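Local coordinates for lipoprotein (Burkholderia cenocepacia, PDB 4QHQ) that probably serves as the substrate-binding lipoprotein of an ABC transporter, capturing methionine between its two lobes for uptake into the cell, at residues 61-64 / 65-69; 135-138 / 139-143; 171-174 / 175-179; 205-208 / 209-212; 218-222 / 223-227. All coordinates share one frame; numbering follows the deposited sequence.

Contact 1: 61-64 / 65-69; sequences LDSQ and VKQRG
L61 and V65 sit one turn apart on helix 58-68. The L61 carbonyl oxygen takes the amide of V65 (V65 N to L61 O, 2.8 Å) while CD1 of L61 rests on CG2 of V65 at 4.1 Å, the two branched side chains crossing at a slant. Leucine suits this position because it is buried, and its isobutyl group also reaches along the helix to cover part of the more open valine. D62 accepts from K66 (K66 N to D62 O, 2.9 Å) and turns its carboxylate outward, where OD1 is held by Q58 NE2; a charged residue belongs on this solvent side. These are the last turns of helix 58-68, buried at L61 and S63 and exposed at D62, K66 and Q67, with S63 and Q67 both packing on P108 of helix 108-120. S63 is small enough for that approach, its OG standing 3.5 Å from NE2 of Q67, and its carbonyl receives Q67 N. The Q64 chain is bent at chi2 (-104°), which carries its amide toward N42 ND2, the donor to OE1. The amide plane of Q64 lies 63° from that of Q67. The Q64 carbonyl accepts the R68 amide (R68 N to Q64 O, 2.9 Å), and Q67 N adds a weak bond to the same oxygen. G69 then leaves the helix with positive phi, easy without CB.

Contact 2: 135-138 / 139-143; sequences NNAT and VLDIA
The D141 carboxylate is the flat group that carries this contact, and it is met close to its own plane: T138 N reaches OD2 at 2.8 Å on the anti side, 17° out of the plane, along a nearly straight N-H line of 170°. OD2 also lies 3.4 Å from CA of A137, with the A137 methyl slightly farther off. Aspartate fits here because its short side chain can fold back three residues onto a main-chain amide. In return D141 N binds T138 O at 2.9 Å, coming from well above the carbonyl plane. T138 thus opens the 3-10 turn 139-141 that leads into strand 142-144. The threonine hydroxyl sits between its own backbone N and carbonyl carbon (chi1 72°), a rotation that aims OG1 along the chain at L140 N, 3.2 Å away, to close an ST turn. The exchange recalls a capping box, but here the hydroxyl takes L140 N instead of D141 N. Around the turn, N112 OD1 of helix 108-120 accepts A137 N, and the backbone of D141 pairs with K127. V139 and I142 lay their branched apolar side chains on I151 of strand 150-154, while A137, whose methyl needs little space, is buried against L126 and A130.

Contact 3: 171-174 / 175-179; sequences INTN and YALAA. With MET (methionine), chain B.
N174 and Y175 are neighbours in sequence whose side chains run alongside each other, and the amide of the first is laid over the ring of the second. ND2 of N174 stands 3.3 Å above the plane of the Y175 ring, over its centre, with the amide plane inclined at 51° to the ring. The polarised N-H groups of an amide can suit the electron-rich face of a tyrosine. The arrangement depends on the N174 side-chain torsion: CG lies between the backbone N and the carbonyl carbon (chi1 64°), a setting that swings the amide over the ring of the next residue. The other end of that amide faces the bound methionine, OD1 lying 3.5 Å from the ligand CA, and Y38 OH is hydrogen-bonded to OD1. Y38 also meets the Y175 ring, their planes at about 40°, and thereby touches both members of the pair.

The next shell is the helix itself. N172, at the N-cap, accepts A176 N through its carbonyl oxygen at 2.9 Å, and T173 O accepts L177 N at 2.8 Å in an almost straight bond. T173 and L177 lie side by side, CG2 touching CD1 at 3.6 Å. On the strand side, I171 CG2 meets both Y175 CB and A176 CB at 4.1 Å; alanine allows this close seat on the end of strand 168-171. R113 NH1 and N199 OD1 hydrogen-bond the methionine from other parts of the chain. N172 and N174 both belong to the methionine pocket, and a strand-to-helix junction meeting the ligand is consistent with the periplasmic-binding-protein fold of the NlpA family.

Contact 4: 205-208 / 209-212; sequences AKDK and DQPW
D207 and Q210 close a type I beta turn, Q210 N binding D207 O at 3.0 Å, in the loop that carries the chain from strand 199-204 into helix 211-220. The amide approaches from above the carbonyl plane. On the two central residues of the turn, K208 and D209, the side chains run alongside each other. K208 holds CG between its backbone N and carbonyl carbon (chi1 70°), then runs extended until the last torsion bends, which brings NZ to OD2 of D209 in a salt bridge of 3.1 Å; the ammonium comes from above the carboxylate plane. Long and short opposite charges suit such an exposed corner, where the lysine can bend its end over to the neighbouring aspartate. D207 points its carboxylate elsewhere, to a salt bridge between OD2 and R204 NH2. The same oxygen lies at the edge of the W212 ring, near its plane and 4.1 Å from CZ2, with carboxylate and ring turned 75° apart. W212 reaches it because its own CG occupies the cramped rotamer, chi1 63°, which folds the indole back toward the turn. One water accepts D209 N at 2.9 Å and donates to K206 O at 2.7 Å.

Contact 5: 218-222 / 223-227; sequences KAYQS and PEVKE
S222 and V225 meet through the serine hydroxyl, whose polar bonds link two helices. It donates to A219 O at 2.8 Å, anchoring the residue to the last turn of helix 211-220, and as N-cap of helix 223-233 S222 accepts V225 N at OG, 3.3 Å away, in a weak capping bond. Both uses follow from the torsion: OG stands between the backbone N and the carbonyl carbon (chi1 60°), where it can look back at one helix and forward to the next. The V225 methyl CG2 is packed closely beside this oxygen, 3.2 Å from S222 OG. Serine is apt because a compact hydroxyl can serve as donor and acceptor at once in a buried place. The S222 carbonyl takes K226 N at 3.0 Å, nearly straight at 170°, and so begins the regular bonding of the second helix.

Apolar packing forms the inner side of the corner. V225 CG1 lies 4.0 Å from CE1 of Y220, the two side chains crossing at about a right angle. A beta-branched valine fills this angle on two sides; V18 of helix 10-26 touches both V225 and Y220, whose ring also meets W15.

The charged residues are partly exposed. E224 bends at chi2, bringing OE1 to 3.7 Å from CB of S222, while K226, bent at chi3, brings NZ to a salt bridge with the C-terminal OXT of F241.

Q221 turns the chain as the centre of an inverse gamma turn, and P223, which has no N-H to lose, takes the first helical position: a tight helix-to-helix connection in which S222 N-caps helix 223-233, packed against helix 10-26.

The five contacts follow one another along the chain without overlap. Contact 1 lies on helix 58-68, directly after strand 52-57 of the six-stranded sheet; contacts 4 and 5 belong to the same lobe, contact 4 leading into helix 211-220 and contact 5 leaving it, their centres about 20 Å apart. Contact 2 feeds strand 142-144 beside the five-stranded sheet of the other lobe, and contact 3 starts helix 173-178 from strand 168-171 of that sheet. Contacts 2 and 5 are about 38 Å apart between centres, on opposite sides of the chain's centre. Contact 3, buried between the lobes, contributes directly to the methionine pocket, consistent with ligand capture in the interlobe cleft.

Contact 1: 61-64 / 65-69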
# COMPACT_ATOMS: atom_id res chain seq x y z
N LEU A 61 5.48 4.77 6.30
CA LEU A 61 6.45 5.85 6.46
C LEU A 61 6.96 5.89 7.90
O LEU A 61 8.15 6.05 8.15
CB LEU A 61 5.82 7.19 6.09
CG LEU A 61 6.69 8.43 6.21
CD1 LEU A 61 7.99 8.22 5.47
CD2 LEU A 61 5.93 9.62 5.66
N ASP A 62 6.05 5.72 8.86
CA ASP A 62 6.44 5.71 10.28
C ASP A 62 7.43 4.59 10.58
O ASP A 62 8.41 4.79 11.32
CB ASP A 62 5.21 5.55 11.18
CG ASP A 62 4.36 6.81 11.26
OD1 ASP A 62 4.82 7.87 10.79
OD2 ASP A 62 3.23 6.72 11.78
N SER A 63 7.18 3.41 10.02
CA SER A 63 8.07 2.27 10.19
C SER A 63 9.44 2.58 9.60
O SER A 63 10.47 2.31 10.21
CB SER A 63 7.47 1.05 9.51
OG SER A 63 8.36 -0.05 9.55
N GLN A 64 9.44 3.16 8.40
CA GLN A 64 10.70 3.54 7.75
C GLN A 64 11.48 4.59 8.54
O GLN A 64 12.71 4.54 8.62
CB GLN A 64 10.41 4.04 6.34
CG GLN A 64 9.78 3.01 5.43
CD GLN A 64 10.78 2.44 4.44
OE1 GLN A 64 11.31 3.17 3.59
NE2 GLN A 64 11.05 1.15 4.55
N VAL A 65 10.77 5.56 9.11
CA VAL A 65 11.40 6.57 9.94
C VAL A 65 12.00 5.92 11.19
O VAL A 65 13.10 6.26 11.62
CB VAL A 65 10.39 7.69 10.30
CG1 VAL A 65 10.94 8.58 11.41
CG2 VAL A 65 10.04 8.50 9.05
N LYS A 66 11.29 4.95 11.76
CA LYS A 66 11.80 4.27 12.96
C LYS A 66 13.06 3.48 12.65
O LYS A 66 13.97 3.38 13.48
CB LYS A 66 10.73 3.34 13.53
CG LYS A 66 11.18 2.57 14.77
CD LYS A 66 10.16 1.52 15.18
CE LYS A 66 8.94 2.16 15.83
NZ LYS A 66 9.27 2.77 17.14
N GLN A 67 13.13 2.94 11.44
CA GLN A 67 14.27 2.13 11.04
C GLN A 67 15.49 2.94 10.58
O GLN A 67 16.62 2.56 10.84
CB GLN A 67 13.85 1.18 9.91
CG GLN A 67 12.84 0.12 10.31
CD GLN A 67 12.26 -0.60 9.11
OE1 GLN A 67 12.51 -0.21 7.97
NE2 GLN A 67 11.49 -1.65 9.36
N ARG A 68 15.24 4.04 9.88
CA ARG A 68 16.31 4.76 9.19
C ARG A 68 16.44 6.23 9.59
O ARG A 68 17.35 6.91 9.14
CB ARG A 68 16.11 4.66 7.68
CG ARG A 68 16.13 3.26 7.11
CD ARG A 68 17.54 2.70 7.07
NE ARG A 68 17.74 1.84 5.91
CZ ARG A 68 18.14 2.28 4.72
NH1 ARG A 68 18.30 1.43 3.72
NH2 ARG A 68 18.37 3.57 4.53
N GLY A 69 15.51 6.73 10.40
CA GLY A 69 15.54 8.11 10.83
C GLY A 69 15.36 9.13 9.72
O GLY A 69 15.81 10.28 9.85

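Contact 2: 135-138 / 139-143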
# COMPACT_ATOMS: atom_id res chain seq x y z
N ASN A 135 2.25 -0.49 17.67
CA ASN A 135 2.94 -1.78 17.64
C ASN A 135 2.63 -2.54 16.36
O ASN A 135 1.55 -2.41 15.79
CB ASN A 135 2.56 -2.64 18.84
CG ASN A 135 3.04 -2.06 20.16
OD1 ASN A 135 3.86 -1.15 20.18
ND2 ASN A 135 2.54 -2.61 21.26
N ASN A 136 3.59 -3.35 15.92
CA ASN A 136 3.39 -4.19 14.75
C ASN A 136 3.49 -5.68 15.06
O ASN A 136 4.50 -6.16 15.58
CB ASN A 136 4.38 -3.81 13.63
CG ASN A 136 4.10 -2.42 13.06
OD1 ASN A 136 4.99 -1.57 12.97
ND2 ASN A 136 2.85 -2.19 12.67
N ALA A 137 2.43 -6.41 14.74
CA ALA A 137 2.35 -7.85 15.00
C ALA A 137 3.06 -8.65 13.91
O ALA A 137 3.06 -8.26 12.74
CB ALA A 137 0.90 -8.29 15.12
N THR A 138 3.66 -9.78 14.30
CA THR A 138 4.15 -10.76 13.34
C THR A 138 3.46 -12.08 13.62
O THR A 138 2.62 -12.17 14.52
CB THR A 138 5.67 -10.99 13.44
OG1 THR A 138 5.98 -11.73 14.63
CG2 THR A 138 6.42 -9.67 13.42
N VAL A 139 3.80 -13.12 12.85
CA VAL A 139 3.17 -14.42 13.07
C VAL A 139 3.47 -14.99 14.46
O VAL A 139 2.72 -15.81 14.97
CB VAL A 139 3.57 -15.46 11.99
CG1 VAL A 139 3.10 -15.01 10.61
CG2 VAL A 139 5.07 -15.72 12.01
N LEU A 140 4.56 -14.53 15.08
CA LEU A 140 4.93 -14.99 16.42
C LEU A 140 4.02 -14.41 17.50
O LEU A 140 4.09 -14.81 18.66
CB LEU A 140 6.39 -14.66 16.73
CG LEU A 140 7.43 -15.34 15.83
CD1 LEU A 140 8.85 -14.90 16.20
CD2 LEU A 140 7.28 -16.86 15.90
N ASP A 141 3.17 -13.46 17.11
CA ASP A 141 2.26 -12.81 18.05
C ASP A 141 0.84 -13.37 17.98
O ASP A 141 -0.07 -12.86 18.64
CB ASP A 141 2.24 -11.30 17.80
CG ASP A 141 3.59 -10.67 18.02
OD1 ASP A 141 4.18 -10.89 19.10
OD2 ASP A 141 4.07 -9.95 17.11
N ILE A 142 0.65 -14.42 17.19
CA ILE A 142 -0.64 -15.07 17.11
C ILE A 142 -0.92 -15.89 18.38
O ILE A 142 -0.14 -16.77 18.73
CB ILE A 142 -0.72 -15.94 15.84
CG1 ILE A 142 -0.58 -15.04 14.60
CG2 ILE A 142 -2.03 -16.73 15.79
CD1 ILE A 142 -0.39 -15.78 13.30
N ALA A 143 -2.01 -15.56 19.07
CA ALA A 143 -2.38 -16.23 20.32
C ALA A 143 -3.34 -17.39 20.08
O ALA A 143 -3.26 -18.42 20.76
CB ALA A 143 -3.00 -15.23 21.28

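Contact 3: 171-174 / 175-179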
# COMPACT_ATOMS: atom_id res chain seq x y z
N ILE A 171 -2.80 -9.48 -0.07
CA ILE A 171 -1.97 -8.82 -1.08
C ILE A 171 -2.34 -7.36 -1.24
O ILE A 171 -3.51 -7.03 -1.43
CB ILE A 171 -2.10 -9.50 -2.46
CG1 ILE A 171 -1.86 -11.01 -2.36
CG2 ILE A 171 -1.15 -8.89 -3.49
CD1 ILE A 171 -1.94 -11.73 -3.70
N ASN A 172 -1.33 -6.49 -1.11
CA ASN A 172 -1.52 -5.05 -1.36
C ASN A 172 -2.14 -4.79 -2.71
O ASN A 172 -1.78 -5.40 -3.71
CB ASN A 172 -0.20 -4.30 -1.24
CG ASN A 172 0.35 -4.28 0.17
OD1 ASN A 172 0.06 -3.36 0.97
ND2 ASN A 172 1.15 -5.27 0.49
N THR A 173 -3.07 -3.85 -2.74
CA THR A 173 -3.85 -3.60 -3.94
C THR A 173 -3.00 -3.22 -5.17
O THR A 173 -3.30 -3.66 -6.27
CB THR A 173 -4.97 -2.60 -3.64
OG1 THR A 173 -5.96 -3.26 -2.84
CG2 THR A 173 -5.60 -2.08 -4.91
N ASN A 174 -1.92 -2.44 -4.99
CA ASN A 174 -1.09 -2.08 -6.15
C ASN A 174 -0.53 -3.32 -6.84
O ASN A 174 -0.53 -3.42 -8.07
CB ASN A 174 0.01 -1.09 -5.78
CG ASN A 174 1.01 -1.65 -4.81
OD1 ASN A 174 0.73 -1.80 -3.62
ND2 ASN A 174 2.19 -2.00 -5.31
N TYR A 175 -0.08 -4.29 -6.05
CA TYR A 175 0.46 -5.52 -6.59
C TYR A 175 -0.65 -6.44 -7.14
O TYR A 175 -0.46 -7.10 -8.16
CB TYR A 175 1.28 -6.27 -5.55
CG TYR A 175 2.55 -5.53 -5.15
CD1 TYR A 175 3.45 -5.08 -6.12
CD2 TYR A 175 2.86 -5.30 -3.82
CE1 TYR A 175 4.61 -4.42 -5.76
CE2 TYR A 175 4.00 -4.62 -3.45
CZ TYR A 175 4.88 -4.20 -4.43
OH TYR A 175 6.04 -3.54 -4.09
N ALA A 176 -1.79 -6.48 -6.45
CA ALA A 176 -2.92 -7.28 -6.91
C ALA A 176 -3.38 -6.79 -8.28
O ALA A 176 -3.53 -7.59 -9.21
CB ALA A 176 -4.06 -7.24 -5.91
N LEU A 177 -3.56 -5.48 -8.41
CA LEU A 177 -3.96 -4.92 -9.69
C LEU A 177 -2.93 -5.18 -10.80
O LEU A 177 -3.30 -5.48 -11.93
CB LEU A 177 -4.21 -3.41 -9.56
CG LEU A 177 -5.48 -3.02 -8.79
CD1 LEU A 177 -5.50 -1.54 -8.50
CD2 LEU A 177 -6.73 -3.43 -9.56
N ALA A 178 -1.65 -5.07 -10.47
CA ALA A 178 -0.60 -5.27 -11.47
C ALA A 178 -0.57 -6.72 -11.93
O ALA A 178 -0.09 -7.01 -13.03
CB ALA A 178 0.75 -4.84 -10.93
N ALA A 179 -1.10 -7.62 -11.11
CA ALA A 179 -1.17 -9.04 -11.44
C ALA A 179 -2.53 -9.42 -12.01
O ALA A 179 -2.86 -10.60 -12.11
CB ALA A 179 -0.88 -9.87 -10.20
N MET B . -0.34 1.25 -2.15
CA MET B . -0.04 0.36 -1.02
C MET B . -1.28 0.12 -0.19
O MET B . -2.04 1.05 0.04
CB MET B . 1.07 0.99 -0.17
CG MET B . 1.50 0.12 1.03
SD MET B . 2.77 0.93 2.03
CE MET B . 4.17 0.94 0.91
OXT MET B . -1.54 -1.02 0.25

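Contact 4: 205-208 / 209-212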
# COMPACT_ATOMS: atom_id res chain seq x y z
N ALA A 205 11.60 16.82 4.74
CA ALA A 205 11.13 17.79 5.72
C ALA A 205 11.57 19.21 5.37
O ALA A 205 10.78 20.15 5.47
CB ALA A 205 11.64 17.43 7.11
N LYS A 206 12.82 19.35 4.96
CA LYS A 206 13.38 20.66 4.63
C LYS A 206 12.70 21.30 3.42
O LYS A 206 12.80 22.51 3.24
CB LYS A 206 14.88 20.56 4.41
N ASP A 207 12.02 20.50 2.61
CA ASP A 207 11.37 21.00 1.40
C ASP A 207 9.88 21.22 1.57
O ASP A 207 9.21 21.64 0.63
CB ASP A 207 11.56 20.03 0.23
CG ASP A 207 12.97 20.05 -0.33
OD1 ASP A 207 13.77 20.92 0.05
OD2 ASP A 207 13.26 19.19 -1.19
N LYS A 208 9.36 20.92 2.76
CA LYS A 208 7.91 20.80 2.93
C LYS A 208 7.16 22.10 2.65
O LYS A 208 5.99 22.07 2.27
CB LYS A 208 7.55 20.28 4.33
CG LYS A 208 7.82 21.26 5.46
CD LYS A 208 7.63 20.59 6.81
CE LYS A 208 7.91 21.55 7.95
NZ LYS A 208 6.92 22.67 7.99
N ASP A 209 7.84 23.23 2.78
CA ASP A 209 7.19 24.51 2.56
C ASP A 209 7.56 25.16 1.22
O ASP A 209 7.21 26.31 0.97
CB ASP A 209 7.49 25.46 3.72
CG ASP A 209 6.80 25.04 5.01
OD1 ASP A 209 5.62 24.62 4.94
OD2 ASP A 209 7.44 25.12 6.08
N GLN A 210 8.26 24.43 0.36
CA GLN A 210 8.59 24.94 -0.96
C GLN A 210 7.32 25.11 -1.79
O GLN A 210 6.43 24.28 -1.74
CB GLN A 210 9.58 24.02 -1.66
CG GLN A 210 10.94 23.96 -0.98
CD GLN A 210 11.74 25.24 -1.15
OE1 GLN A 210 11.45 26.25 -0.52
NE2 GLN A 210 12.73 25.20 -2.03
N PRO A 211 7.25 26.20 -2.56
CA PRO A 211 6.03 26.42 -3.37
C PRO A 211 5.66 25.27 -4.31
O PRO A 211 4.47 25.05 -4.53
CB PRO A 211 6.37 27.68 -4.16
CG PRO A 211 7.30 28.44 -3.26
CD PRO A 211 8.12 27.39 -2.54
N TRP A 212 6.64 24.55 -4.85
CA TRP A 212 6.32 23.47 -5.78
C TRP A 212 5.55 22.35 -5.10
O TRP A 212 4.80 21.62 -5.76
CB TRP A 212 7.56 22.92 -6.49
CG TRP A 212 8.57 22.28 -5.59
CD1 TRP A 212 9.70 22.86 -5.08
CD2 TRP A 212 8.58 20.92 -5.13
NE1 TRP A 212 10.39 21.95 -4.31
CE2 TRP A 212 9.73 20.75 -4.33
CE3 TRP A 212 7.72 19.83 -5.31
CZ2 TRP A 212 10.04 19.54 -3.71
CZ3 TRP A 212 8.04 18.63 -4.70
CH2 TRP A 212 9.18 18.50 -3.91
O HOH W 1 10.55 24.05 3.37

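Contact 5: 218-222 / 223-227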
# COMPACT_ATOMS: atom_id res chain seq x y z
N LYS A 218 -1.60 19.81 -5.49
CA LYS A 218 -2.78 20.32 -6.19
C LYS A 218 -3.02 19.56 -7.50
O LYS A 218 -4.16 19.21 -7.84
CB LYS A 218 -2.65 21.82 -6.47
N ALA A 219 -1.93 19.29 -8.21
CA ALA A 219 -1.98 18.51 -9.45
C ALA A 219 -2.49 17.10 -9.21
O ALA A 219 -3.25 16.57 -10.02
CB ALA A 219 -0.61 18.46 -10.12
N TYR A 220 -2.08 16.48 -8.10
CA TYR A 220 -2.54 15.15 -7.79
C TYR A 220 -4.00 15.21 -7.38
O TYR A 220 -4.83 14.42 -7.84
CB TYR A 220 -1.71 14.51 -6.68
CG TYR A 220 -1.92 13.00 -6.61
CD1 TYR A 220 -3.14 12.46 -6.19
CD2 TYR A 220 -0.91 12.13 -6.99
CE1 TYR A 220 -3.33 11.08 -6.15
CE2 TYR A 220 -1.09 10.76 -6.94
CZ TYR A 220 -2.30 10.25 -6.52
OH TYR A 220 -2.47 8.88 -6.47
N GLN A 221 -4.31 16.16 -6.49
CA GLN A 221 -5.65 16.26 -5.91
C GLN A 221 -6.56 17.06 -6.83
O GLN A 221 -7.13 18.08 -6.44
CB GLN A 221 -5.58 16.88 -4.52
CG GLN A 221 -4.74 16.05 -3.55
CD GLN A 221 -4.71 16.64 -2.15
OE1 GLN A 221 -5.03 17.81 -1.94
NE2 GLN A 221 -4.32 15.82 -1.17
N SER A 222 -6.70 16.57 -8.05
CA SER A 222 -7.40 17.28 -9.12
C SER A 222 -8.58 16.46 -9.62
O SER A 222 -8.60 15.24 -9.45
CB SER A 222 -6.43 17.53 -10.27
OG SER A 222 -5.94 16.30 -10.78
N PRO A 223 -9.56 17.13 -10.25
CA PRO A 223 -10.69 16.39 -10.82
C PRO A 223 -10.25 15.35 -11.85
O PRO A 223 -10.83 14.26 -11.90
CB PRO A 223 -11.52 17.49 -11.49
CG PRO A 223 -11.19 18.72 -10.72
CD PRO A 223 -9.74 18.59 -10.35
N GLU A 224 -9.25 15.68 -12.67
CA GLU A 224 -8.76 14.76 -13.69
C GLU A 224 -8.26 13.47 -13.08
O GLU A 224 -8.56 12.38 -13.56
CB GLU A 224 -7.64 15.40 -14.50
CG GLU A 224 -8.08 16.51 -15.46
CD GLU A 224 -7.99 17.89 -14.84
OE1 GLU A 224 -7.96 18.00 -13.60
OE2 GLU A 224 -7.95 18.88 -15.61
N VAL A 225 -7.48 13.60 -12.01
CA VAL A 225 -6.92 12.43 -11.34
C VAL A 225 -7.99 11.61 -10.61
O VAL A 225 -7.99 10.37 -10.69
CB VAL A 225 -5.77 12.85 -10.40
CG1 VAL A 225 -5.30 11.70 -9.55
CG2 VAL A 225 -4.61 13.42 -11.21
N LYS A 226 -8.90 12.28 -9.93
CA LYS A 226 -9.99 11.58 -9.25
C LYS A 226 -10.82 10.79 -10.26
O LYS A 226 -11.16 9.64 -10.02
CB LYS A 226 -10.89 12.54 -8.48
CG LYS A 226 -12.16 11.89 -7.96
CD LYS A 226 -13.01 12.87 -7.17
CE LYS A 226 -12.40 13.13 -5.81
NZ LYS A 226 -13.37 13.84 -4.90
N GLU A 227 -11.11 11.41 -11.40
CA GLU A 227 -11.88 10.75 -12.45
C GLU A 227 -11.13 9.53 -12.97
O GLU A 227 -11.73 8.47 -13.19
CB GLU A 227 -12.16 11.73 -13.59